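Local coordinates for CEP104 (Gallus gallus, PDB 5JO8), which probably binds tubulin or microtubules through its TOG domain, as a centriolar protein with its own network of partners, at residues L189-V194 with R232-R237; E195-L200 with L236-G241; F219-L224 with E252-D257. All coordinates share one frame; numbering follows the deposited sequence.

Contact 1: residues L189-V194 with R232-R237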
ATOM      1  N   LEU A 189     -12.034  -0.910  -5.103  1.00 22.90           N
ATOM      2  CA  LEU A 189     -11.103  -0.175  -4.257  1.00 22.04           C
ATOM      3  C   LEU A 189     -11.552  -0.207  -2.795  1.00 24.46           C
ATOM      4  O   LEU A 189     -10.759  -0.465  -1.893  1.00 22.56           O
ATOM      5  CB  LEU A 189     -11.030   1.272  -4.726  1.00 24.20           C
ATOM      6  CG  LEU A 189      -9.926   2.129  -4.123  1.00 25.09           C
ATOM      7  CD1 LEU A 189      -8.560   1.597  -4.548  1.00 26.71           C
ATOM      8  CD2 LEU A 189     -10.115   3.586  -4.537  1.00 29.90           C
ATOM      9  N   ALA A 190     -12.835   0.054  -2.563  1.00 21.31           N
ATOM     10  CA  ALA A 190     -13.338   0.127  -1.195  1.00 19.56           C
ATOM     11  C   ALA A 190     -13.289  -1.233  -0.527  1.00 20.22           C
ATOM     12  O   ALA A 190     -12.897  -1.355   0.630  1.00 19.90           O
ATOM     13  CB  ALA A 190     -14.769   0.647  -1.194  1.00 19.37           C
ATOM     14  N   MET A 191     -13.710  -2.256  -1.257  0.57 18.76           N
ATOM     15  CA  MET A 191     -13.689  -3.615  -0.743  0.57 19.44           C
ATOM     16  C   MET A 191     -12.279  -4.046  -0.369  0.57 18.67           C
ATOM     17  O   MET A 191     -12.061  -4.626   0.690  0.57 19.72           O
ATOM     18  CB  MET A 191     -14.269  -4.583  -1.770  0.57 18.91           C
ATOM     19  CG  MET A 191     -15.783  -4.660  -1.766  0.57 23.37           C
ATOM     20  SD  MET A 191     -16.419  -5.180  -0.162  0.57 22.36           S
ATOM     21  CE  MET A 191     -15.669  -6.802   0.000  0.57 32.00           C
ATOM     22  N   SER A 192     -11.321  -3.765  -1.246  1.00 19.17           N
ATOM     23  CA  SER A 192      -9.935  -4.113  -0.983  1.00 17.22           C
ATOM     24  C   SER A 192      -9.430  -3.411   0.258  1.00 18.27           C
ATOM     25  O   SER A 192      -8.711  -3.998   1.060  1.00 19.88           O
ATOM     26  CB  SER A 192      -9.058  -3.722  -2.167  1.00 20.64           C
ATOM     27  OG  SER A 192      -9.293  -4.575  -3.277  1.00 19.11           O
ATOM     28  N   ARG A 193      -9.834  -2.160   0.420  1.00 18.27           N
ATOM     29  CA  ARG A 193      -9.379  -1.402   1.577  1.00 17.76           C
ATOM     30  C   ARG A 193      -9.936  -1.957   2.881  1.00 17.98           C
ATOM     31  O   ARG A 193      -9.189  -2.161   3.832  1.00 17.89           O
ATOM     32  CB  ARG A 193      -9.694   0.086   1.449  1.00 22.53           C
ATOM     33  CG  ARG A 193      -8.994   0.914   2.521  1.00 23.25           C
ATOM     34  CD  ARG A 193      -7.809   1.713   1.958  1.00 23.49           C
ATOM     35  NE  ARG A 193      -8.287   2.969   1.385  1.00 30.19           N
ATOM     36  CZ  ARG A 193      -8.686   4.014   2.103  1.00 36.36           C
ATOM     37  NH1 ARG A 193      -8.663   3.962   3.429  1.00 30.65           N
ATOM     38  NH2 ARG A 193      -9.122   5.109   1.496  1.00 39.49           N
ATOM     39  N   VAL A 194     -11.242  -2.226   2.947  1.00 18.36           N
ATOM     40  CA  VAL A 194     -11.780  -2.766   4.194  1.00 18.84           C
ATOM     41  C   VAL A 194     -11.219  -4.151   4.498  1.00 17.52           C
ATOM     42  O   VAL A 194     -10.977  -4.491   5.657  1.00 18.75           O
ATOM     43  CB  VAL A 194     -13.317  -2.723   4.256  1.00 15.83           C
ATOM     44  CG1 VAL A 194     -13.784  -1.287   4.324  1.00 18.16           C
ATOM     45  CG2 VAL A 194     -13.944  -3.429   3.049  1.00 19.77           C
ATOM     46  N   ARG A 232     -19.925  -2.284   3.670  1.00 19.91           N
ATOM     47  CA  ARG A 232     -20.425  -2.061   5.017  1.00 19.56           C
ATOM     48  C   ARG A 232     -20.297  -3.316   5.865  1.00 19.20           C
ATOM     49  O   ARG A 232     -20.029  -3.237   7.060  1.00 21.78           O
ATOM     50  CB  ARG A 232     -21.894  -1.607   4.997  1.00 21.33           C
ATOM     51  CG  ARG A 232     -22.134  -0.315   4.230  1.00 23.36           C
ATOM     52  CD  ARG A 232     -23.548   0.216   4.424  1.00 25.36           C
ATOM     53  NE  ARG A 232     -24.576  -0.724   3.976  1.00 24.45           N
ATOM     54  CZ  ARG A 232     -25.061  -0.783   2.739  1.00 31.88           C
ATOM     55  NH1 ARG A 232     -26.009  -1.664   2.441  1.00 37.91           N
ATOM     56  NH2 ARG A 232     -24.612   0.037   1.800  1.00 29.28           N
ATOM     57  N   ASP A 233     -20.503  -4.474   5.246  1.00 20.35           N
ATOM     58  CA  ASP A 233     -20.452  -5.724   5.984  1.00 22.77           C
ATOM     59  C   ASP A 233     -19.056  -6.009   6.540  1.00 17.45           C
ATOM     60  O   ASP A 233     -18.926  -6.484   7.666  1.00 20.22           O
ATOM     61  CB  ASP A 233     -20.955  -6.884   5.124  1.00 23.48           C
ATOM     62  CG  ASP A 233     -20.914  -8.212   5.854  1.00 43.52           C
ATOM     63  OD1 ASP A 233     -21.740  -8.410   6.768  1.00 49.28           O
ATOM     64  OD2 ASP A 233     -20.063  -9.060   5.509  1.00 41.50           O
ATOM     65  N   VAL A 234     -18.006  -5.687   5.777  1.00 18.47           N
ATOM     66  CA  VAL A 234     -16.658  -5.856   6.311  1.00 19.99           C
ATOM     67  C   VAL A 234     -16.426  -4.866   7.452  1.00 17.09           C
ATOM     68  O   VAL A 234     -15.817  -5.208   8.463  1.00 19.56           O
ATOM     69  CB  VAL A 234     -15.577  -5.715   5.235  1.00 19.37           C
ATOM     70  CG1 VAL A 234     -14.200  -5.961   5.848  1.00 18.52           C
ATOM     71  CG2 VAL A 234     -15.844  -6.689   4.102  1.00 24.59           C
ATOM     72  N   ALA A 235     -16.928  -3.644   7.291  1.00 18.20           N
ATOM     73  CA  ALA A 235     -16.811  -2.643   8.346  1.00 19.72           C
ATOM     74  C   ALA A 235     -17.457  -3.135   9.647  1.00 18.67           C
ATOM     75  O   ALA A 235     -16.891  -2.977  10.730  1.00 20.22           O
ATOM     76  CB  ALA A 235     -17.404  -1.317   7.892  1.00 20.99           C
ATOM     77  N   LEU A 236     -18.620  -3.781   9.529  1.00 20.61           N
ATOM     78  CA  LEU A 236     -19.259  -4.381  10.694  1.00 19.72           C
ATOM     79  C   LEU A 236     -18.385  -5.451  11.337  1.00 18.28           C
ATOM     80  O   LEU A 236     -18.248  -5.491  12.552  1.00 22.74           O
ATOM     81  CB  LEU A 236     -20.599  -4.994  10.305  1.00 23.68           C
ATOM     82  CG  LEU A 236     -21.696  -4.024   9.902  1.00 22.89           C
ATOM     83  CD1 LEU A 236     -22.815  -4.816   9.249  1.00 26.57           C
ATOM     84  CD2 LEU A 236     -22.197  -3.275  11.129  1.00 25.76           C
ATOM     85  N   ARG A 237     -17.804  -6.325  10.522  1.00 18.30           N
ATOM     86  CA  ARG A 237     -16.913  -7.364  11.041  1.00 21.05           C
ATOM     87  C   ARG A 237     -15.743  -6.777  11.815  1.00 18.93           C
ATOM     88  O   ARG A 237     -15.340  -7.302  12.853  1.00 24.17           O
ATOM     89  CB  ARG A 237     -16.386  -8.251   9.913  1.00 24.48           C
ATOM     90  CG  ARG A 237     -17.468  -9.064   9.229  1.00 23.24           C
ATOM     91  CD  ARG A 237     -16.901 -10.345   8.631  1.00 28.72           C
ATOM     92  NE  ARG A 237     -15.835 -10.107   7.660  1.00 30.59           N
ATOM     93  CZ  ARG A 237     -16.023  -9.992   6.347  1.00 41.28           C
ATOM     94  NH1 ARG A 237     -17.246 -10.083   5.841  1.00 35.14           N
ATOM     95  NH2 ARG A 237     -14.990  -9.787   5.538  1.00 32.65           N
TER
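Val194 and Val234 meet branch to branch where helices 187-204 and 229-245 come closest in these segments, with CA atoms 6.2 Å apart. CG2 of Val194 lies 3.6 Å from CB of Val234. In return, CG1 of Val234 sits 3.5 Å from Val194 O and 3.7 Å from Val194 CB. That methyl stands trans to its own backbone N (chi1 -178°), which brings it against Val194. CG2 of Val234 lies against Val194 CG2 (3.9 Å) and, more loosely, Met191 CE (4.1 Å); Met191 is modelled in two conformers, and this looser touch belongs to one of them. Behind Val234, the guanidinium of Arg237 lies with a face over its CA, held from the same helix by a salt bridge from NH1 to Asp233 OD2 (3.0 Å). One layer further out, Phe219 and Ala223 of helix 213-223 pack on Val194, Ala223 also meets Ala235, and Val231 fills in beside Val194 and Met191. The two segments meet mainly through apolar carbons, with one valine methyl resting against the carbonyl oxygen of Val194, in a buried seam of the helical stack: dispersion and the fit of beta-branched side chains hold it, with no directional bond to fix the spacing.

Contact 2: residues E195-L200 with L236-G241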
ATOM      1  N   GLU A 195     -10.996  -4.952   3.458  1.00 17.97           N
ATOM      2  CA  GLU A 195     -10.464  -6.282   3.668  1.00 18.06           C
ATOM      3  C   GLU A 195      -9.015  -6.237   4.152  1.00 17.05           C
ATOM      4  O   GLU A 195      -8.618  -7.050   4.987  1.00 20.27           O
ATOM      5  CB  GLU A 195     -10.575  -7.115   2.388  1.00 17.71           C
ATOM      6  CG  GLU A 195     -11.987  -7.468   2.002  1.00 21.85           C
ATOM      7  CD  GLU A 195     -12.036  -8.195   0.672  1.00 27.40           C
ATOM      8  OE1 GLU A 195     -11.129  -7.980  -0.166  1.00 35.10           O
ATOM      9  OE2 GLU A 195     -12.975  -8.983   0.471  1.00 32.19           O
ATOM     10  N   LEU A 196      -8.235  -5.302   3.616  1.00 19.60           N
ATOM     11  CA  LEU A 196      -6.852  -5.107   4.066  1.00 17.89           C
ATOM     12  C   LEU A 196      -6.777  -4.728   5.539  1.00 17.21           C
ATOM     13  O   LEU A 196      -5.974  -5.282   6.293  1.00 21.11           O
ATOM     14  CB  LEU A 196      -6.137  -4.049   3.222  1.00 22.21           C
ATOM     15  CG  LEU A 196      -5.472  -4.609   1.964  1.00 22.81           C
ATOM     16  CD1 LEU A 196      -5.063  -3.493   1.020  1.00 22.35           C
ATOM     17  CD2 LEU A 196      -4.264  -5.447   2.347  1.00 21.88           C
ATOM     18  N   VAL A 197      -7.624  -3.788   5.948  1.00 17.75           N
ATOM     19  CA  VAL A 197      -7.685  -3.391   7.347  1.00 19.00           C
ATOM     20  C   VAL A 197      -8.085  -4.596   8.196  1.00 18.55           C
ATOM     21  O   VAL A 197      -7.430  -4.894   9.195  1.00 22.12           O
ATOM     22  CB  VAL A 197      -8.656  -2.201   7.569  1.00 17.58           C
ATOM     23  CG1 VAL A 197      -8.845  -1.934   9.060  1.00 21.10           C
ATOM     24  CG2 VAL A 197      -8.134  -0.945   6.867  1.00 20.30           C
ATOM     25  N   GLU A 198      -9.146  -5.299   7.797  1.00 19.06           N
ATOM     26  CA  GLU A 198      -9.630  -6.413   8.597  1.00 21.06           C
ATOM     27  C   GLU A 198      -8.533  -7.450   8.770  1.00 21.67           C
ATOM     28  O   GLU A 198      -8.313  -7.964   9.869  1.00 24.81           O
ATOM     29  CB  GLU A 198     -10.835  -7.073   7.935  1.00 20.65           C
ATOM     30  CG  GLU A 198     -11.409  -8.227   8.743  1.00 26.32           C
ATOM     31  CD  GLU A 198     -12.460  -9.012   7.995  1.00 35.67           C
ATOM     32  OE1 GLU A 198     -13.314  -9.618   8.672  1.00 35.29           O
ATOM     33  OE2 GLU A 198     -12.430  -9.039   6.743  1.00 29.33           O
ATOM     34  N   CYS A 199      -7.849  -7.744   7.673  1.00 20.72           N
ATOM     35  CA  CYS A 199      -6.825  -8.772   7.658  1.00 23.63           C
ATOM     36  C   CYS A 199      -5.617  -8.372   8.501  1.00 22.26           C
ATOM     37  O   CYS A 199      -5.173  -9.124   9.375  1.00 24.87           O
ATOM     38  CB  CYS A 199      -6.400  -9.042   6.214  1.00 26.43           C
ATOM     39  SG  CYS A 199      -4.983 -10.137   6.023  1.00 40.75           S
ATOM     40  N   LEU A 200      -5.091  -7.180   8.250  1.00 23.61           N
ATOM     41  CA  LEU A 200      -3.905  -6.735   8.972  1.00 21.72           C
ATOM     42  C   LEU A 200      -4.181  -6.451  10.448  1.00 23.26           C
ATOM     43  O   LEU A 200      -3.319  -6.674  11.298  1.00 23.32           O
ATOM     44  CB  LEU A 200      -3.244  -5.543   8.269  1.00 22.34           C
ATOM     45  CG  LEU A 200      -2.505  -5.948   6.988  1.00 26.03           C
ATOM     46  CD1 LEU A 200      -2.072  -4.731   6.201  1.00 23.93           C
ATOM     47  CD2 LEU A 200      -1.314  -6.826   7.329  1.00 24.61           C
ATOM     48  N   LEU A 236     -18.620  -3.781   9.529  1.00 20.61           N
ATOM     49  CA  LEU A 236     -19.259  -4.381  10.694  1.00 19.72           C
ATOM     50  C   LEU A 236     -18.385  -5.451  11.337  1.00 18.28           C
ATOM     51  O   LEU A 236     -18.248  -5.491  12.552  1.00 22.74           O
ATOM     52  CB  LEU A 236     -20.599  -4.994  10.305  1.00 23.68           C
ATOM     53  CG  LEU A 236     -21.696  -4.024   9.902  1.00 22.89           C
ATOM     54  CD1 LEU A 236     -22.815  -4.816   9.249  1.00 26.57           C
ATOM     55  CD2 LEU A 236     -22.197  -3.275  11.129  1.00 25.76           C
ATOM     56  N   ARG A 237     -17.804  -6.325  10.522  1.00 18.30           N
ATOM     57  CA  ARG A 237     -16.913  -7.364  11.041  1.00 21.05           C
ATOM     58  C   ARG A 237     -15.743  -6.777  11.815  1.00 18.93           C
ATOM     59  O   ARG A 237     -15.340  -7.302  12.853  1.00 24.17           O
ATOM     60  CB  ARG A 237     -16.386  -8.251   9.913  1.00 24.48           C
ATOM     61  CG  ARG A 237     -17.468  -9.064   9.229  1.00 23.24           C
ATOM     62  CD  ARG A 237     -16.901 -10.345   8.631  1.00 28.72           C
ATOM     63  NE  ARG A 237     -15.835 -10.107   7.660  1.00 30.59           N
ATOM     64  CZ  ARG A 237     -16.023  -9.992   6.347  1.00 41.28           C
ATOM     65  NH1 ARG A 237     -17.246 -10.083   5.841  1.00 35.14           N
ATOM     66  NH2 ARG A 237     -14.990  -9.787   5.538  1.00 32.65           N
ATOM     67  N   ILE A 238     -15.206  -5.664  11.318  1.00 19.08           N
ATOM     68  CA  ILE A 238     -14.092  -5.005  11.975  1.00 19.67           C
ATOM     69  C   ILE A 238     -14.536  -4.514  13.349  1.00 18.54           C
ATOM     70  O   ILE A 238     -13.851  -4.727  14.351  1.00 20.38           O
ATOM     71  CB  ILE A 238     -13.558  -3.867  11.091  1.00 18.88           C
ATOM     72  CG1 ILE A 238     -12.770  -4.426   9.901  1.00 22.20           C
ATOM     73  CG2 ILE A 238     -12.681  -2.908  11.893  1.00 21.37           C
ATOM     74  CD1 ILE A 238     -12.519  -3.409   8.807  1.00 19.05           C
ATOM     75  N   ILE A 239     -15.697  -3.875  13.384  1.00 18.44           N
ATOM     76  CA  ILE A 239     -16.222  -3.346  14.633  1.00 19.13           C
ATOM     77  C   ILE A 239     -16.534  -4.462  15.633  1.00 23.89           C
ATOM     78  O   ILE A 239     -16.190  -4.354  16.810  1.00 23.87           O
ATOM     79  CB  ILE A 239     -17.419  -2.424  14.384  1.00 20.86           C
ATOM     80  CG1 ILE A 239     -16.951  -1.177  13.630  1.00 21.46           C
ATOM     81  CG2 ILE A 239     -18.075  -2.018  15.716  1.00 22.30           C
ATOM     82  CD1 ILE A 239     -18.063  -0.383  13.023  1.00 21.05           C
ATOM     83  N   PHE A 240     -17.168  -5.535  15.165  1.00 20.69           N
ATOM     84  CA  PHE A 240     -17.483  -6.662  16.040  1.00 22.10           C
ATOM     85  C   PHE A 240     -16.207  -7.268  16.611  1.00 23.46           C
ATOM     86  O   PHE A 240     -16.152  -7.640  17.778  1.00 26.08           O
ATOM     87  CB  PHE A 240     -18.269  -7.737  15.285  1.00 20.19           C
ATOM     88  CG  PHE A 240     -19.713  -7.392  15.053  1.00 21.22           C
ATOM     89  CD1 PHE A 240     -20.478  -6.817  16.059  1.00 21.68           C
ATOM     90  CD2 PHE A 240     -20.315  -7.654  13.835  1.00 25.77           C
ATOM     91  CE1 PHE A 240     -21.819  -6.510  15.847  1.00 27.06           C
ATOM     92  CE2 PHE A 240     -21.652  -7.352  13.615  1.00 25.37           C
ATOM     93  CZ  PHE A 240     -22.403  -6.775  14.621  1.00 27.24           C
ATOM     94  N   GLY A 241     -15.178  -7.364  15.778  1.00 22.35           N
ATOM     95  CA  GLY A 241     -13.889  -7.854  16.228  1.00 24.50           C
ATOM     96  C   GLY A 241     -13.328  -7.013  17.362  1.00 30.44           C
ATOM     97  O   GLY A 241     -12.871  -7.534  18.382  1.00 30.76           O
TER
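Arg237 NE donates a nearly straight 2.8 Å hydrogen bond to Glu198 OE1, and Arg237 NH2 gives a second one, of 2.9 Å, to Glu198 OE2. This is a bidentate, side-on salt bridge: each oxygen is met on its syn side, though somewhat out of the carboxylate plane, and both lie near the guanidinium plane. The fit is not quite flat, since the two planes are turned 30° against each other. Glu198 supplies reach by keeping CG anti to the backbone N (chi1 -179°) and staying extended beyond it, whereas the arginine chain bends at chi3 to lay its edge alongside. Lys202 adds a long, weak ion pair to Glu198 OE1, and with the arginine's second carboxylate partner the charges form a short chain that probably favours the ionised forms. Under this polar lid the helices pack apolarly. CB of Glu198 rests 3.8 Å from CG1 of Ile238, whose CD1 goes deeper to Val197 CG1 at 4.0 Å. Phe219 of helix 213-223 covers Val197, and Val216 and Ala220 of the same helix cover Ile238. The short axes pass 9.9 Å apart and run nearly the same way, at 23°. Two near-parallel helices side by side, with an oppositely running one packed behind them, are what the alpha-solenoid of a TOG domain is built from.

Contact 3: residues F219-L224 with E252-D257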
ATOM      1  N   PHE A 219     -12.171   4.844  10.851  1.00 18.63           N
ATOM      2  CA  PHE A 219     -12.222   4.217   9.531  1.00 18.95           C
ATOM      3  C   PHE A 219     -13.479   3.368   9.330  1.00 18.67           C
ATOM      4  O   PHE A 219     -14.215   3.550   8.358  1.00 19.49           O
ATOM      5  CB  PHE A 219     -10.972   3.365   9.289  1.00 18.55           C
ATOM      6  CG  PHE A 219     -11.048   2.539   8.037  1.00 20.50           C
ATOM      7  CD1 PHE A 219     -10.812   3.109   6.796  1.00 19.59           C
ATOM      8  CD2 PHE A 219     -11.392   1.186   8.095  1.00 21.75           C
ATOM      9  CE1 PHE A 219     -10.896   2.350   5.634  1.00 20.03           C
ATOM     10  CE2 PHE A 219     -11.475   0.422   6.940  1.00 21.83           C
ATOM     11  CZ  PHE A 219     -11.223   1.000   5.710  1.00 20.81           C
ATOM     12  N   ALA A 220     -13.717   2.445  10.259  1.00 18.50           N
ATOM     13  CA  ALA A 220     -14.824   1.495  10.135  1.00 18.47           C
ATOM     14  C   ALA A 220     -16.176   2.196  10.145  1.00 18.27           C
ATOM     15  O   ALA A 220     -17.063   1.840   9.367  1.00 18.74           O
ATOM     16  CB  ALA A 220     -14.755   0.455  11.244  1.00 21.84           C
ATOM     17  N   THR A 221     -16.344   3.195  11.010  1.00 19.44           N
ATOM     18  CA  THR A 221     -17.636   3.864  11.069  1.00 18.46           C
ATOM     19  C   THR A 221     -17.838   4.695   9.801  1.00 19.91           C
ATOM     20  O   THR A 221     -18.960   4.840   9.312  1.00 23.74           O
ATOM     21  CB  THR A 221     -17.831   4.710  12.354  1.00 24.00           C
ATOM     22  OG1 THR A 221     -16.798   5.694  12.455  1.00 23.64           O
ATOM     23  CG2 THR A 221     -17.812   3.823  13.598  1.00 23.71           C
ATOM     24  N   GLY A 222     -16.747   5.212   9.248  1.00 22.13           N
ATOM     25  CA  GLY A 222     -16.816   5.866   7.956  1.00 22.86           C
ATOM     26  C   GLY A 222     -17.278   4.902   6.877  1.00 22.42           C
ATOM     27  O   GLY A 222     -18.137   5.234   6.058  1.00 24.72           O
ATOM     28  N   ALA A 223     -16.709   3.698   6.885  1.00 21.93           N
ATOM     29  CA  ALA A 223     -17.035   2.682   5.888  1.00 20.88           C
ATOM     30  C   ALA A 223     -18.490   2.198   5.979  1.00 18.77           C
ATOM     31  O   ALA A 223     -19.027   1.682   5.003  1.00 20.82           O
ATOM     32  CB  ALA A 223     -16.065   1.495   5.990  1.00 22.69           C
ATOM     33  N   LEU A 224     -19.113   2.368   7.148  1.00 22.33           N
ATOM     34  CA  LEU A 224     -20.514   1.980   7.334  1.00 25.11           C
ATOM     35  C   LEU A 224     -21.435   2.846   6.493  1.00 24.68           C
ATOM     36  O   LEU A 224     -22.592   2.489   6.263  1.00 30.56           O
ATOM     37  CB  LEU A 224     -20.925   2.099   8.803  1.00 26.67           C
ATOM     38  CG  LEU A 224     -20.348   1.104   9.810  1.00 31.19           C
ATOM     39  CD1 LEU A 224     -20.810   1.436  11.223  1.00 27.61           C
ATOM     40  CD2 LEU A 224     -20.737  -0.315   9.426  1.00 32.45           C
ATOM     41  N   GLU A 252     -18.719   3.605  23.732  1.00 22.01           N
ATOM     42  CA  GLU A 252     -18.516   5.031  23.976  1.00 20.78           C
ATOM     43  C   GLU A 252     -18.286   5.796  22.679  1.00 23.96           C
ATOM     44  O   GLU A 252     -18.491   7.005  22.622  1.00 21.39           O
ATOM     45  CB  GLU A 252     -17.344   5.239  24.936  1.00 27.79           C
ATOM     46  CG  GLU A 252     -17.685   4.930  26.395  1.00 33.91           C
ATOM     47  CD  GLU A 252     -16.460   4.571  27.213  1.00 51.61           C
ATOM     48  OE1 GLU A 252     -15.334   4.666  26.676  1.00 41.24           O
ATOM     49  OE2 GLU A 252     -16.624   4.180  28.390  1.00 51.86           O
ATOM     50  N   TYR A 253     -17.870   5.090  21.634  1.00 21.58           N
ATOM     51  CA  TYR A 253     -17.583   5.745  20.368  1.00 21.06           C
ATOM     52  C   TYR A 253     -18.850   5.945  19.559  1.00 19.78           C
ATOM     53  O   TYR A 253     -19.074   7.006  18.964  1.00 17.84           O
ATOM     54  CB  TYR A 253     -16.569   4.921  19.558  1.00 19.08           C
ATOM     55  CG  TYR A 253     -15.955   5.687  18.408  1.00 21.11           C
ATOM     56  CD1 TYR A 253     -14.815   6.454  18.601  1.00 20.56           C
ATOM     57  CD2 TYR A 253     -16.514   5.659  17.138  1.00 21.30           C
ATOM     58  CE1 TYR A 253     -14.249   7.181  17.554  1.00 21.06           C
ATOM     59  CE2 TYR A 253     -15.955   6.379  16.081  1.00 19.92           C
ATOM     60  CZ  TYR A 253     -14.819   7.131  16.302  1.00 20.96           C
ATOM     61  OH  TYR A 253     -14.255   7.848  15.271  1.00 23.21           O
ATOM     62  N   LEU A 254     -19.673   4.896  19.526  1.00 19.92           N
ATOM     63  CA  LEU A 254     -20.819   4.846  18.647  1.00 19.14           C
ATOM     64  C   LEU A 254     -21.929   5.715  19.189  1.00 20.05           C
ATOM     65  O   LEU A 254     -21.915   6.087  20.375  1.00 21.77           O
ATOM     66  CB  LEU A 254     -21.288   3.390  18.511  1.00 18.08           C
ATOM     67  CG  LEU A 254     -20.297   2.479  17.783  1.00 23.37           C
ATOM     68  CD1 LEU A 254     -20.640   1.022  18.040  1.00 22.32           C
ATOM     69  CD2 LEU A 254     -20.297   2.763  16.279  1.00 24.63           C
ATOM     70  N   PRO A 255     -22.893   6.059  18.320  1.00 23.09           N
ATOM     71  CA  PRO A 255     -24.105   6.715  18.808  1.00 21.39           C
ATOM     72  C   PRO A 255     -24.798   5.821  19.822  1.00 24.38           C
ATOM     73  O   PRO A 255     -24.626   4.597  19.769  1.00 25.92           O
ATOM     74  CB  PRO A 255     -24.964   6.842  17.542  1.00 25.10           C
ATOM     75  CG  PRO A 255     -24.374   5.855  16.555  1.00 30.53           C
ATOM     76  CD  PRO A 255     -22.914   5.872  16.855  1.00 24.69           C
ATOM     77  N   PRO A 256     -25.574   6.412  20.735  1.00 22.82           N
ATOM     78  CA  PRO A 256     -26.249   5.583  21.734  1.00 31.27           C
ATOM     79  C   PRO A 256     -27.372   4.738  21.129  1.00 25.63           C
ATOM     80  O   PRO A 256     -28.018   5.132  20.163  1.00 25.85           O
ATOM     81  CB  PRO A 256     -26.780   6.602  22.744  1.00 32.89           C
ATOM     82  CG  PRO A 256     -26.836   7.895  22.009  1.00 25.58           C
ATOM     83  CD  PRO A 256     -25.759   7.854  20.972  1.00 24.40           C
ATOM     84  N   ASP A 257     -27.568   3.555  21.691  1.00 28.43           N
ATOM     85  CA  ASP A 257     -28.581   2.639  21.195  1.00 25.95           C
ATOM     86  C   ASP A 257     -29.953   3.133  21.642  1.00 25.00           C
ATOM     87  O   ASP A 257     -30.151   3.442  22.809  1.00 31.51           O
ATOM     88  CB  ASP A 257     -28.297   1.238  21.742  1.00 30.18           C
ATOM     89  CG  ASP A 257     -29.251   0.181  21.204  1.00 24.42           C
ATOM     90  OD1 ASP A 257     -30.000   0.455  20.235  1.00 27.82           O
ATOM     91  OD2 ASP A 257     -29.223  -0.942  21.750  1.00 28.11           O
TER
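Thr221 meets Tyr253 and Leu254 through torsions that spread its two branches over both. At chi1 58° its OG1 sits between the backbone N and the carbonyl carbon, beside CE2 of Tyr253, while CG2 lies opposite the carbonyl carbon and meets both Leu254 CD2 and that same ring carbon. Tyr253 answers with CG trans to its backbone N (chi1 -165°), which swings the ring across toward helix 213-223. The place is near the C-terminal end of the helical array of the TOG domain, where helix 247-253 gives way to an extended run through Leu254, Pro255 and Pro256. The backbone becomes extended at Leu254, and the end of its side chain, CD2, comes over to Thr221. At 8.3 Å between the CA atoms of Thr221 and Leu254, the backbones stand well apart and side chains span the distance. The methyl CG2 of Thr221 does most of the bridging: it touches CD2 of Leu254 at 3.8 Å and CE2 of the Tyr253 ring at 4.0 Å. Leu254 is buried, packing also on Leu270 and Phe274 of helix 265-276 and on Met217 of helix 213-223, so it wedges between these two helices. Tyr253 is far more exposed and also lies on Met217 and Lys218; since Thr221, Tyr253 and Leu254 all touch a crystal neighbour, the ring's exact pose may owe something to the lattice. Beyond the prolines, Asp257 is paired with Arg262. The threonine hydroxyl makes no polar bond to residues 252-257; its hydrogen bond goes back within its own helix to Met217 O. Its oxygen merely lies near the plane of the Tyr253 ring, at the edge, with OG1 3.8 Å from CE2.

How the contacts relate
Contacts 1 and 2 are successive places on the same helix pair, 187-204 with 229-245, their centres about 7 Å apart. Contact 1 is the buried, mainly apolar one; contact 2 keeps an apolar floor but carries a salt bridge on its more exposed side. Contact 3, with its centre about 14 Å from either, joins different elements, helix 213-223 and the chain leaving helix 247-253, and is the smallest and most peripheral, a mixed touch of methyl, ring and leucine. Helix 213-223 ties all three together: Phe219 CE2 reaches Val197 CG2 at 3.6 Å, Ala223 CB reaches Ala235 CB at 3.6 Å, and its Thr221 carries contact 3.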